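Long-range contacts in alanine dehydrogenase/pyridine nucleotide transhydrogenase (Mycobacterium smegmatis str. MC2 155, PDB 3P2Y), which probably serves as the alpha 1 subunit of a pyridine nucleotide transhydrogenase, which couples hydride transfer between NADH and NADP to proton pumping across the membrane: residues 35-40 and 89-94; 104-109 and 127-132; 112-117 and 133-138; 141-146 and 366-371; 150-155 and 341-346. All blocks are in the same frame, centred on the assembly; numbering follows the deposited sequence.

Interaction 1 (35-40 and 89-94); sequences ERRVAL and VKVNPP
Val91 sets its CG1 methyl over the centre of one face of the Arg37 guanidinium, 3.6 Å from CZ, the two side chains crossing at about a right angle. Glu35 holds that flat group in place from its own loop. NE of Arg37 gives a nearly straight bond of 2.8 Å to OE2 of Glu35, and NH2 a second one to OE1, a side-on salt bridge. The glutamate reaches back because its chain bends at chi2 (57°), and OE2 also takes the backbone N of Arg37, on its anti lone pair. The side chains of Glu35 and Asn92 approach from opposite directions, their carboxylate and amide planes turned 42° apart. Both segments belong to the loops that follow neighbouring parallel strands, 24-27 and 87-89 (Val89 ends the second), in the Rossmann-like sheet of the N-terminal domain. The other methyl of Val91, CG2, rests on the backbone at Ala39, 3.7 Å from its N. Ala39 turns its CB into the opposing backbone, 3.4 Å from the carbonyl O of Val89 and tight against CA of Lys90 at 3.5 Å. Farther along, Leu40 crosses Val89 at roughly a right angle, CG to CG2 3.8 Å. Beyond the pair, Glu30 binds Lys90 NZ and the backbone N of Val91.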
# COMPACT_ATOMS: atom_id res chain seq x y z
N GLU A 35 6.76 -15.49 8.23
CA GLU A 35 7.91 -15.39 7.32
C GLU A 35 7.50 -15.91 5.95
O GLU A 35 6.87 -16.98 5.86
CB GLU A 35 9.11 -16.19 7.84
CG GLU A 35 10.36 -16.01 6.93
CD GLU A 35 10.75 -14.53 6.80
OE1 GLU A 35 11.25 -13.97 7.79
OE2 GLU A 35 10.54 -13.91 5.74
N ARG A 36 7.85 -15.17 4.90
CA ARG A 36 7.60 -15.62 3.53
C ARG A 36 8.86 -15.71 2.67
O ARG A 36 8.78 -16.19 1.55
CB ARG A 36 6.60 -14.68 2.81
CG ARG A 36 5.21 -14.71 3.47
CD ARG A 36 4.28 -13.65 2.85
NE ARG A 36 4.08 -13.89 1.41
CZ ARG A 36 3.64 -12.98 0.53
NH1 ARG A 36 3.33 -11.74 0.92
NH2 ARG A 36 3.50 -13.33 -0.74
N ARG A 37 10.00 -15.24 3.18
CA ARG A 37 11.23 -15.29 2.41
C ARG A 37 11.77 -16.73 2.41
O ARG A 37 11.37 -17.58 3.25
CB ARG A 37 12.30 -14.33 2.98
CG ARG A 37 11.90 -12.83 2.83
CD ARG A 37 12.83 -11.92 3.63
NE ARG A 37 12.66 -12.15 5.06
CZ ARG A 37 13.44 -11.63 6.00
NH1 ARG A 37 14.45 -10.83 5.65
NH2 ARG A 37 13.21 -11.91 7.29
N VAL A 38 12.68 -16.96 1.48
CA VAL A 38 13.42 -18.23 1.33
C VAL A 38 14.86 -17.86 0.98
O VAL A 38 15.11 -16.89 0.29
CB VAL A 38 12.75 -19.11 0.19
CG1 VAL A 38 12.75 -18.38 -1.17
CG2 VAL A 38 13.45 -20.48 0.07
N ALA A 39 15.85 -18.62 1.48
CA ALA A 39 17.25 -18.14 1.40
C ALA A 39 17.81 -18.13 -0.02
O ALA A 39 18.63 -17.28 -0.32
CB ALA A 39 18.18 -18.93 2.33
N LEU A 40 17.39 -19.07 -0.86
CA LEU A 40 17.75 -19.01 -2.28
C LEU A 40 16.48 -19.04 -3.12
O LEU A 40 15.55 -19.78 -2.81
CB LEU A 40 18.64 -20.20 -2.68
CG LEU A 40 19.99 -20.37 -1.97
CD1 LEU A 40 20.70 -21.58 -2.58
CD2 LEU A 40 20.87 -19.08 -2.10
N VAL A 89 21.82 -22.95 4.04
CA VAL A 89 21.63 -21.51 3.95
C VAL A 89 20.19 -21.21 4.28
O VAL A 89 19.30 -21.85 3.73
CB VAL A 89 22.02 -20.92 2.55
CG1 VAL A 89 23.52 -21.15 2.27
CG2 VAL A 89 21.16 -21.50 1.41
N LYS A 90 19.95 -20.30 5.21
CA LYS A 90 18.55 -20.02 5.59
C LYS A 90 18.43 -18.55 5.91
O LYS A 90 19.43 -17.84 5.87
CB LYS A 90 18.12 -20.91 6.79
CG LYS A 90 18.63 -20.46 8.18
CD LYS A 90 18.23 -21.50 9.29
CE LYS A 90 16.69 -21.80 9.32
NZ LYS A 90 15.79 -20.55 9.29
N VAL A 91 17.22 -18.09 6.23
CA VAL A 91 16.99 -16.68 6.53
C VAL A 91 17.08 -16.44 8.04
O VAL A 91 18.04 -15.83 8.51
CB VAL A 91 15.61 -16.20 5.98
CG1 VAL A 91 15.42 -14.64 6.25
CG2 VAL A 91 15.49 -16.49 4.50
N ASN A 92 16.07 -16.89 8.80
CA ASN A 92 16.01 -16.60 10.24
C ASN A 92 16.86 -17.55 11.09
O ASN A 92 17.22 -18.63 10.63
CB ASN A 92 14.56 -16.65 10.74
CG ASN A 92 13.70 -15.58 10.09
OD1 ASN A 92 12.60 -15.84 9.57
ND2 ASN A 92 14.20 -14.38 10.11
N PRO A 93 17.20 -17.13 12.33
CA PRO A 93 18.00 -18.02 13.19
C PRO A 93 17.32 -19.38 13.32
O PRO A 93 16.08 -19.43 13.40
CB PRO A 93 18.00 -17.30 14.54
CG PRO A 93 17.98 -15.81 14.16
CD PRO A 93 17.04 -15.77 12.91
N PRO A 94 18.11 -20.47 13.38
CA PRO A 94 17.55 -21.79 13.53
C PRO A 94 16.98 -22.01 14.93
O PRO A 94 17.50 -21.44 15.91
CB PRO A 94 18.75 -22.72 13.30
CG PRO A 94 19.93 -21.92 13.81
CD PRO A 94 19.59 -20.49 13.37

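Interaction 2 (104-109 and 127-132); sequences PGSVLI and ADVTAF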
# COMPACT_ATOMS: atom_id res chain seq x y z
N PRO A 104 27.44 -32.77 12.05
CA PRO A 104 28.73 -32.25 12.44
C PRO A 104 29.64 -32.02 11.23
O PRO A 104 29.62 -32.80 10.27
CB PRO A 104 29.30 -33.34 13.37
CG PRO A 104 28.35 -34.45 13.35
CD PRO A 104 27.08 -34.03 12.72
N GLY A 105 30.41 -30.94 11.27
CA GLY A 105 31.30 -30.61 10.16
C GLY A 105 30.68 -29.77 9.06
O GLY A 105 31.38 -29.39 8.11
N SER A 106 29.38 -29.47 9.19
CA SER A 106 28.69 -28.62 8.21
C SER A 106 28.94 -27.13 8.45
O SER A 106 29.53 -26.75 9.45
CB SER A 106 27.19 -28.89 8.24
OG SER A 106 26.63 -28.59 9.53
N VAL A 107 28.46 -26.31 7.51
CA VAL A 107 28.48 -24.86 7.62
C VAL A 107 27.02 -24.39 7.60
O VAL A 107 26.21 -24.96 6.88
CB VAL A 107 29.28 -24.24 6.44
CG1 VAL A 107 29.02 -22.71 6.26
CG2 VAL A 107 30.80 -24.48 6.62
N LEU A 108 26.71 -23.37 8.40
CA LEU A 108 25.40 -22.74 8.37
C LEU A 108 25.61 -21.27 8.09
O LEU A 108 26.50 -20.64 8.68
CB LEU A 108 24.71 -22.89 9.74
CG LEU A 108 23.37 -22.14 9.90
CD1 LEU A 108 22.24 -22.74 9.04
CD2 LEU A 108 22.95 -22.14 11.40
N ILE A 109 24.80 -20.72 7.18
CA ILE A 109 24.86 -19.29 6.85
C ILE A 109 23.45 -18.77 7.00
O ILE A 109 22.53 -19.37 6.44
CB ILE A 109 25.30 -19.04 5.39
CG1 ILE A 109 26.76 -19.50 5.19
CG2 ILE A 109 25.15 -17.52 5.03
CD1 ILE A 109 27.24 -19.55 3.71
N ALA A 127 27.42 -28.42 18.42
CA ALA A 127 26.94 -29.25 17.34
C ALA A 127 27.99 -29.47 16.24
O ALA A 127 27.73 -30.20 15.28
CB ALA A 127 25.64 -28.65 16.77
N ASP A 128 29.18 -28.88 16.43
CA ASP A 128 30.29 -28.93 15.46
C ASP A 128 29.91 -28.33 14.10
O ASP A 128 30.30 -28.84 13.04
CB ASP A 128 30.81 -30.37 15.29
CG ASP A 128 32.21 -30.42 14.70
OD1 ASP A 128 32.94 -29.39 14.74
OD2 ASP A 128 32.61 -31.51 14.22
N VAL A 129 29.12 -27.25 14.15
CA VAL A 129 28.72 -26.53 12.94
C VAL A 129 29.52 -25.24 12.92
O VAL A 129 29.66 -24.57 13.97
CB VAL A 129 27.19 -26.22 12.96
CG1 VAL A 129 26.79 -25.32 11.78
CG2 VAL A 129 26.40 -27.54 12.93
N THR A 130 30.07 -24.90 11.75
CA THR A 130 30.79 -23.64 11.56
C THR A 130 29.77 -22.69 10.98
O THR A 130 29.28 -22.94 9.88
CB THR A 130 31.96 -23.82 10.57
OG1 THR A 130 32.91 -24.76 11.14
CG2 THR A 130 32.67 -22.52 10.32
N ALA A 131 29.46 -21.62 11.71
CA ALA A 131 28.27 -20.81 11.39
C ALA A 131 28.64 -19.36 11.16
O ALA A 131 29.43 -18.78 11.92
CB ALA A 131 27.26 -20.89 12.52
N PHE A 132 28.03 -18.76 10.13
CA PHE A 132 28.37 -17.39 9.74
C PHE A 132 27.11 -16.57 9.84
O PHE A 132 26.12 -16.92 9.21
CB PHE A 132 28.92 -17.35 8.31
CG PHE A 132 30.20 -18.14 8.14
CD1 PHE A 132 31.43 -17.52 8.34
CD2 PHE A 132 30.17 -19.51 7.86
CE1 PHE A 132 32.64 -18.24 8.20
CE2 PHE A 132 31.37 -20.26 7.75
CZ PHE A 132 32.60 -19.60 7.91
O HOH W 1 31.97 -27.40 10.84
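Leu108 and Thr130 sit at the middle of a parallel strand pairing, with N of Leu108 bonded to O of Thr130 at 3.0 Å. Leu108 then accepts on its own O from the backbone N of Phe132 at 2.8 Å, and N of Thr130 reaches O of Ser106 at 3.0 Å. The interleaved CA-H groups add weaker contacts, the closest from CA of Val107 to O of Thr130. Side chains pack on both faces of the strands. On one, the Phe132 ring stands with an edge against CG1 of Val107, which is 3.7 Å from CE2; with CG of Phe132 beside the backbone N (chi1 -62°), the ring lies along the neighbouring strand. On the other, CB of Leu108 meets CG1 of Val129, with Ala131 next to it. These strands, 107-110 and 130-133, are joined through helix 118-126 as a beta-alpha-beta unit, and within the chain the second forms an edge of the six-stranded sheet. Where the strands begin, a water donates to O of Ser106 and O of Asp128 and accepts from OG1 of Thr130, linking the two backbones. Gly105 N also bonds O of Asp128, at 2.7 Å. Asp128 has positive phi and ends helix 118-126 in a Schellman motif, which turns the chain into its strand. Farther out, Leu124 of that helix packs on Leu108 and Ala131, whereas Leu350 and Leu354 of helix 336-354 pack on the Phe132 ring. OG of Ser106 is hydrogen-bonded to the backbone O of Lys103.

Interaction 3 (112-117 and 133-138); sequences LAPRTQ and AMESIP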
# COMPACT_ATOMS: atom_id res chain seq x y z
N LEU A 112 21.82 -14.90 12.26
CA LEU A 112 21.98 -15.71 13.47
C LEU A 112 21.88 -14.93 14.76
O LEU A 112 22.25 -15.46 15.81
CB LEU A 112 23.32 -16.51 13.44
CG LEU A 112 23.49 -17.43 12.23
CD1 LEU A 112 24.89 -18.09 12.19
CD2 LEU A 112 22.41 -18.51 12.21
N ALA A 113 21.42 -13.68 14.70
CA ALA A 113 21.14 -12.86 15.89
C ALA A 113 22.29 -12.85 16.93
O ALA A 113 22.06 -13.15 18.10
CB ALA A 113 19.82 -13.32 16.55
N PRO A 114 23.53 -12.54 16.49
CA PRO A 114 24.67 -12.67 17.40
C PRO A 114 24.53 -11.81 18.67
O PRO A 114 24.98 -12.21 19.74
CB PRO A 114 25.88 -12.23 16.53
CG PRO A 114 25.29 -11.42 15.43
CD PRO A 114 23.95 -12.07 15.15
N ARG A 115 23.87 -10.66 18.57
CA ARG A 115 23.68 -9.81 19.75
C ARG A 115 22.58 -10.32 20.69
O ARG A 115 22.77 -10.37 21.91
CB ARG A 115 23.36 -8.38 19.33
CG ARG A 115 24.26 -7.84 18.25
CD ARG A 115 25.43 -7.12 18.83
NE ARG A 115 26.12 -6.31 17.82
CZ ARG A 115 26.80 -5.21 18.09
NH1 ARG A 115 26.87 -4.74 19.33
NH2 ARG A 115 27.41 -4.56 17.10
N THR A 116 21.46 -10.72 20.13
CA THR A 116 20.25 -10.94 20.91
C THR A 116 20.06 -12.43 21.27
O THR A 116 19.26 -12.76 22.15
CB THR A 116 19.02 -10.41 20.16
OG1 THR A 116 18.90 -11.08 18.91
CG2 THR A 116 19.15 -8.89 19.91
N GLN A 117 20.79 -13.30 20.59
CA GLN A 117 20.76 -14.76 20.85
C GLN A 117 22.18 -15.33 20.99
O GLN A 117 22.58 -16.20 20.21
CB GLN A 117 19.96 -15.48 19.75
CG GLN A 117 18.49 -15.13 19.70
CD GLN A 117 17.69 -15.92 18.67
OE1 GLN A 117 16.98 -15.34 17.84
NE2 GLN A 117 17.79 -17.24 18.73
N ALA A 133 27.15 -15.52 10.64
CA ALA A 133 25.99 -14.61 10.84
C ALA A 133 26.03 -13.49 9.80
O ALA A 133 27.01 -12.71 9.71
CB ALA A 133 26.03 -13.99 12.25
N MET A 134 24.96 -13.37 9.02
CA MET A 134 24.93 -12.33 8.00
C MET A 134 24.95 -10.93 8.63
O MET A 134 25.47 -9.99 8.03
CB MET A 134 23.72 -12.52 7.07
CG MET A 134 23.79 -13.82 6.20
SD MET A 134 25.27 -13.90 5.13
CE MET A 134 24.88 -12.58 3.95
N GLU A 135 24.45 -10.80 9.86
CA GLU A 135 24.50 -9.51 10.56
C GLU A 135 25.94 -9.08 10.85
O GLU A 135 26.19 -7.88 11.09
CB GLU A 135 23.74 -9.56 11.90
CG GLU A 135 22.27 -9.99 11.83
CD GLU A 135 22.08 -11.48 12.13
OE1 GLU A 135 22.94 -12.31 11.75
OE2 GLU A 135 21.02 -11.84 12.70
N SER A 136 26.87 -10.04 10.87
CA SER A 136 28.26 -9.80 11.27
C SER A 136 29.21 -9.64 10.08
O SER A 136 30.43 -9.52 10.29
CB SER A 136 28.76 -10.91 12.21
OG SER A 136 28.01 -10.87 13.44
N ILE A 137 28.66 -9.60 8.86
CA ILE A 137 29.45 -9.27 7.67
C ILE A 137 30.00 -7.85 7.90
O ILE A 137 29.25 -6.93 8.18
CB ILE A 137 28.58 -9.30 6.37
CG1 ILE A 137 28.05 -10.72 6.09
CG2 ILE A 137 29.38 -8.78 5.14
CD1 ILE A 137 29.11 -11.70 5.65
N PRO A 138 31.33 -7.70 7.82
CA PRO A 138 31.86 -6.37 8.15
C PRO A 138 31.54 -5.35 7.07
O PRO A 138 31.37 -5.73 5.89
CB PRO A 138 33.38 -6.61 8.28
CG PRO A 138 33.65 -7.88 7.58
CD PRO A 138 32.38 -8.70 7.61
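Glu135 pushes its carboxylate against the backbone at the start of 112-117 and takes two consecutive N-H groups, one on each oxygen. OE1 receives N of Leu112 at 2.9 Å on its syn lone pair. OE2 receives N of Ala113 at 2.7 Å, but from above the carboxylate plane, 42° out of it. A bend at chi2 (97°) swings the acid end round to reach both. Pro114 passes obliquely by the glutamate, its CD 3.6 Å from OE1, and its CG touches OG of Ser136 at 3.4 Å. Under this polar layer, Leu112 lays CB on CB of Ala133 at 3.9 Å and brings CD1 up to the backbone N of Ala133. The same alanine methyl also touches CD of Pro114. The two loops leave the C-terminal ends of the adjacent parallel strands 107-110 and 130-133, and residues 134-136 form a short 3-10 turn that carries Glu135. Leu112 also packs against Pro94 and Ile374. Two N-H donors in a row, shared between both carboxylate oxygens, fix the rotation of the acid group and would be expected to stabilise its negative charge, tying the turn after one strand to the turn after the next.

Interaction 4 (141-146 and 366-371); sequences SRAQTM and DEIVAA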
# COMPACT_ATOMS: atom_id res chain seq x y z
N SER A 141 34.64 -2.63 1.86
CA SER A 141 34.46 -2.59 0.40
C SER A 141 34.22 -3.97 -0.22
O SER A 141 33.29 -4.17 -1.02
CB SER A 141 35.68 -1.93 -0.26
OG SER A 141 35.43 -1.60 -1.63
N ARG A 142 35.08 -4.92 0.16
CA ARG A 142 35.05 -6.28 -0.39
C ARG A 142 33.73 -7.00 -0.06
O ARG A 142 33.39 -8.01 -0.70
CB ARG A 142 36.20 -7.14 0.15
CG ARG A 142 37.61 -6.83 -0.39
CD ARG A 142 38.63 -7.85 0.13
NE ARG A 142 38.23 -9.23 -0.14
CZ ARG A 142 38.01 -10.17 0.79
NH1 ARG A 142 38.15 -9.90 2.09
NH2 ARG A 142 37.67 -11.39 0.43
N ALA A 143 33.02 -6.50 0.95
CA ALA A 143 31.79 -7.18 1.43
C ALA A 143 30.52 -6.45 0.96
O ALA A 143 29.40 -6.79 1.38
CB ALA A 143 31.81 -7.29 2.95
N GLN A 144 30.68 -5.47 0.07
CA GLN A 144 29.50 -4.70 -0.40
C GLN A 144 28.37 -5.57 -0.96
O GLN A 144 27.19 -5.31 -0.69
CB GLN A 144 29.91 -3.70 -1.47
CG GLN A 144 30.57 -2.49 -0.94
CD GLN A 144 30.66 -1.43 -2.00
OE1 GLN A 144 31.34 -1.60 -3.03
NE2 GLN A 144 29.94 -0.33 -1.79
N THR A 145 28.74 -6.61 -1.70
CA THR A 145 27.73 -7.49 -2.31
C THR A 145 27.10 -8.48 -1.32
O THR A 145 26.15 -9.19 -1.68
CB THR A 145 28.34 -8.31 -3.48
OG1 THR A 145 29.39 -9.12 -2.98
CG2 THR A 145 28.88 -7.40 -4.58
N MET A 146 27.61 -8.52 -0.09
CA MET A 146 27.21 -9.51 0.94
C MET A 146 26.37 -8.89 2.04
O MET A 146 26.07 -9.56 3.03
CB MET A 146 28.46 -10.14 1.61
CG MET A 146 29.34 -10.87 0.64
SD MET A 146 30.99 -11.14 1.37
CE MET A 146 31.92 -11.37 -0.15
N ASP A 366 40.95 -14.40 5.99
CA ASP A 366 40.11 -13.44 5.30
C ASP A 366 39.20 -12.78 6.35
O ASP A 366 38.41 -13.47 7.01
CB ASP A 366 39.30 -14.16 4.22
CG ASP A 366 38.38 -13.22 3.43
OD1 ASP A 366 37.82 -12.27 4.04
OD2 ASP A 366 38.22 -13.45 2.21
N GLU A 367 39.33 -11.46 6.46
CA GLU A 367 38.63 -10.63 7.44
C GLU A 367 37.10 -10.84 7.47
O GLU A 367 36.45 -10.76 8.50
CB GLU A 367 38.96 -9.17 7.14
CG GLU A 367 38.75 -8.76 5.66
CD GLU A 367 40.00 -8.83 4.77
OE1 GLU A 367 39.98 -8.13 3.74
OE2 GLU A 367 40.98 -9.57 5.08
N ILE A 368 36.52 -11.09 6.30
CA ILE A 368 35.06 -11.26 6.18
C ILE A 368 34.65 -12.57 6.83
O ILE A 368 33.65 -12.63 7.56
CB ILE A 368 34.59 -11.22 4.68
CG1 ILE A 368 34.82 -9.83 4.08
CG2 ILE A 368 33.10 -11.65 4.57
CD1 ILE A 368 34.56 -9.72 2.58
N VAL A 369 35.42 -13.61 6.53
CA VAL A 369 35.19 -14.95 7.05
C VAL A 369 35.39 -14.97 8.58
O VAL A 369 34.55 -15.48 9.32
CB VAL A 369 36.14 -15.96 6.32
CG1 VAL A 369 36.02 -17.38 6.94
CG2 VAL A 369 35.86 -15.97 4.79
N ALA A 370 36.50 -14.39 9.05
CA ALA A 370 36.78 -14.35 10.48
C ALA A 370 35.74 -13.51 11.26
O ALA A 370 35.29 -13.94 12.33
CB ALA A 370 38.20 -13.82 10.73
N ALA A 371 35.37 -12.35 10.72
CA ALA A 371 34.43 -11.44 11.41
C ALA A 371 33.01 -11.99 11.48
O ALA A 371 32.31 -11.78 12.47
CB ALA A 371 34.43 -10.05 10.76
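Arg142 bends at chi3 (54°) and Asp366 sets its CG anti to its own backbone N (chi1 -180°), which brings guanidinium and carboxylate together from opposite directions. The grip is end-on: NH2 of Arg142 bonds OD2 of Asp366 at 2.8 Å, and NH1 bonds OD1 at 3.1 Å in a nearly straight line. The two planes are not coplanar but 53° apart. In one of two modelled conformers of Glu367, NH1 also makes a weak, tentative bond to its OE1 at 3.0 Å, extending the salt-bridge network. Asp366 is also the N-cap of helix 367-372: its OD1 accepts from N of Ile368 at 2.9 Å, so one oxygen serves both the helix end and the arginine. This joins a loop of the N-terminal domain, just ahead of helix 148-167, to the helix that follows the last strands of the chain. Ile368 supplies the apolar contacts. Its CD1 lies over one face of the Arg142 guanidinium, offset toward the rim, and touches CB of Ala143 at 3.7 Å. Met146, extended beyond CG, meets Ile368 tip to tip, SD to CG2 3.9 Å. Leu353 of helix 336-354 packs on both Arg142 and Asp366.

Interaction 5 (150-155 and 341-346); sequences SSQANV and ELYAKN
Ser151 and Asn346 join two helices in a buried contact through one short bond, OG donating to OD1 at 2.7 Å. The serine oxygen sits between its backbone N and carbonyl carbon (chi1 68°), which directs it across to the other helix. It arrives in the plane of the Asn346 carbonyl. Gln152 folds back at chi2 (-51°), so that its NE2 gives a nearly straight bond of 3.1 Å to the same OG, lying in the amide plane. That OG is thus acceptor to one side chain and donor to another. NE2 also rests 3.7 Å from CB of Tyr343, the glutamine passing obliquely by the tyrosine with amide and ring planes 71° apart. Next to the polar group, CB of Ser151 and CB of Leu342 touch at 3.8 Å, where the backbones come nearest. Helices 148-167 and 336-354 run antiparallel here, their axes 9.3 Å apart, linking the long helix that leaves the N-terminal domain to the one that returns to it. Outside the pair, OE1 of Gln152 accepts from Arg37 and its NE2 donates to O of Ala339, OH of Tyr343 bonds O of Lys90, and ND2 of Asn346 bonds O of Thr145. Ala179 of the second subunit packs on Ser151 and Asn346. With the amides of Gln152 and Asn346 each held at both ends, the direction of the hydrogen bonds through Ser151 is set, and these buried amides and the serine hydroxyl are satisfied.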
# COMPACT_ATOMS: atom_id res chain seq x y z
N SER A 150 21.53 -4.51 4.70
CA SER A 150 21.18 -3.42 3.77
C SER A 150 20.13 -3.83 2.74
O SER A 150 19.19 -3.09 2.45
CB SER A 150 22.44 -2.90 3.07
OG SER A 150 22.14 -2.04 2.00
N SER A 151 20.28 -5.02 2.15
CA SER A 151 19.30 -5.38 1.09
C SER A 151 17.89 -5.50 1.68
O SER A 151 16.92 -5.05 1.06
CB SER A 151 19.68 -6.66 0.33
OG SER A 151 19.61 -7.83 1.14
N GLN A 152 17.80 -6.09 2.87
CA GLN A 152 16.50 -6.22 3.55
C GLN A 152 15.96 -4.86 4.00
O GLN A 152 14.73 -4.61 3.94
CB GLN A 152 16.56 -7.22 4.71
CG GLN A 152 17.05 -8.61 4.22
CD GLN A 152 16.27 -9.14 3.00
OE1 GLN A 152 15.15 -9.61 3.16
NE2 GLN A 152 16.86 -9.09 1.81
N ALA A 153 16.86 -3.99 4.43
CA ALA A 153 16.44 -2.64 4.86
C ALA A 153 15.93 -1.83 3.67
O ALA A 153 14.99 -1.03 3.83
CB ALA A 153 17.63 -1.91 5.56
N ASN A 154 16.52 -2.02 2.48
CA ASN A 154 16.00 -1.37 1.25
C ASN A 154 14.56 -1.77 1.00
O ASN A 154 13.71 -0.93 0.71
CB ASN A 154 16.82 -1.73 0.01
CG ASN A 154 17.77 -0.65 -0.39
OD1 ASN A 154 17.39 0.53 -0.53
ND2 ASN A 154 19.04 -1.05 -0.64
N VAL A 155 14.29 -3.07 1.10
CA VAL A 155 12.90 -3.52 0.92
C VAL A 155 11.99 -2.87 1.99
O VAL A 155 10.88 -2.43 1.68
CB VAL A 155 12.77 -5.05 0.97
CG1 VAL A 155 11.26 -5.47 0.88
CG2 VAL A 155 13.60 -5.71 -0.19
N GLU A 341 15.48 -12.71 -3.34
CA GLU A 341 16.49 -12.72 -4.42
C GLU A 341 17.72 -11.93 -4.03
O GLU A 341 18.84 -12.40 -4.23
CB GLU A 341 15.89 -12.17 -5.72
CG GLU A 341 16.88 -12.16 -6.89
CD GLU A 341 16.24 -11.55 -8.14
OE1 GLU A 341 15.09 -11.89 -8.44
OE2 GLU A 341 16.90 -10.73 -8.83
N LEU A 342 17.53 -10.74 -3.47
CA LEU A 342 18.66 -9.93 -3.03
C LEU A 342 19.45 -10.64 -1.92
O LEU A 342 20.69 -10.68 -1.97
CB LEU A 342 18.18 -8.56 -2.56
CG LEU A 342 17.56 -7.73 -3.70
CD1 LEU A 342 16.98 -6.47 -3.09
CD2 LEU A 342 18.57 -7.40 -4.79
N TYR A 343 18.71 -11.18 -0.95
CA TYR A 343 19.28 -11.96 0.16
C TYR A 343 20.07 -13.16 -0.37
O TYR A 343 21.18 -13.47 0.10
CB TYR A 343 18.19 -12.45 1.12
CG TYR A 343 18.75 -13.19 2.31
CD1 TYR A 343 18.70 -14.59 2.37
CD2 TYR A 343 19.32 -12.49 3.39
CE1 TYR A 343 19.24 -15.29 3.49
CE2 TYR A 343 19.87 -13.17 4.49
CZ TYR A 343 19.81 -14.57 4.52
OH TYR A 343 20.28 -15.24 5.61
N ALA A 344 19.49 -13.86 -1.35
CA ALA A 344 20.17 -15.01 -1.96
C ALA A 344 21.50 -14.63 -2.59
O ALA A 344 22.48 -15.36 -2.47
CB ALA A 344 19.22 -15.65 -3.04
N LYS A 345 21.53 -13.48 -3.26
CA LYS A 345 22.79 -12.97 -3.83
C LYS A 345 23.80 -12.60 -2.71
O LYS A 345 25.01 -12.87 -2.85
CB LYS A 345 22.50 -11.81 -4.79
CG LYS A 345 21.83 -12.31 -6.06
CD LYS A 345 21.46 -11.17 -7.05
CE LYS A 345 20.86 -11.77 -8.33
NZ LYS A 345 20.71 -10.73 -9.41
N ASN A 346 23.30 -12.04 -1.59
CA ASN A 346 24.20 -11.75 -0.45
C ASN A 346 24.83 -13.03 0.10
O ASN A 346 26.06 -13.13 0.31
CB ASN A 346 23.44 -11.08 0.72
CG ASN A 346 22.82 -9.71 0.36
OD1 ASN A 346 21.71 -9.42 0.78
ND2 ASN A 346 23.53 -8.88 -0.38

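In the fold
Interactions 1, 2 and 3 follow the six-stranded parallel sheet of the N-terminal domain. Interactions 1 and 2 meet through strands 87-89 and 107-110, with centres about 16 Å apart, and interaction 3 lies in the loops leaving the strands of interaction 2. Interactions 4 and 5 bring in late parts of the chain, pairing 141-146 with 366-371 and 150-155 with 341-346; interaction 5 is nested in the loop that interaction 4 closes. Their centres are about 16 Å apart, and they touch. Interactions 1 and 5, about 12 Å apart, touch directly. Helix 336-354 and the C-terminal helix 367-372 thus complete the N-terminal domain although they come from the far end of the chain.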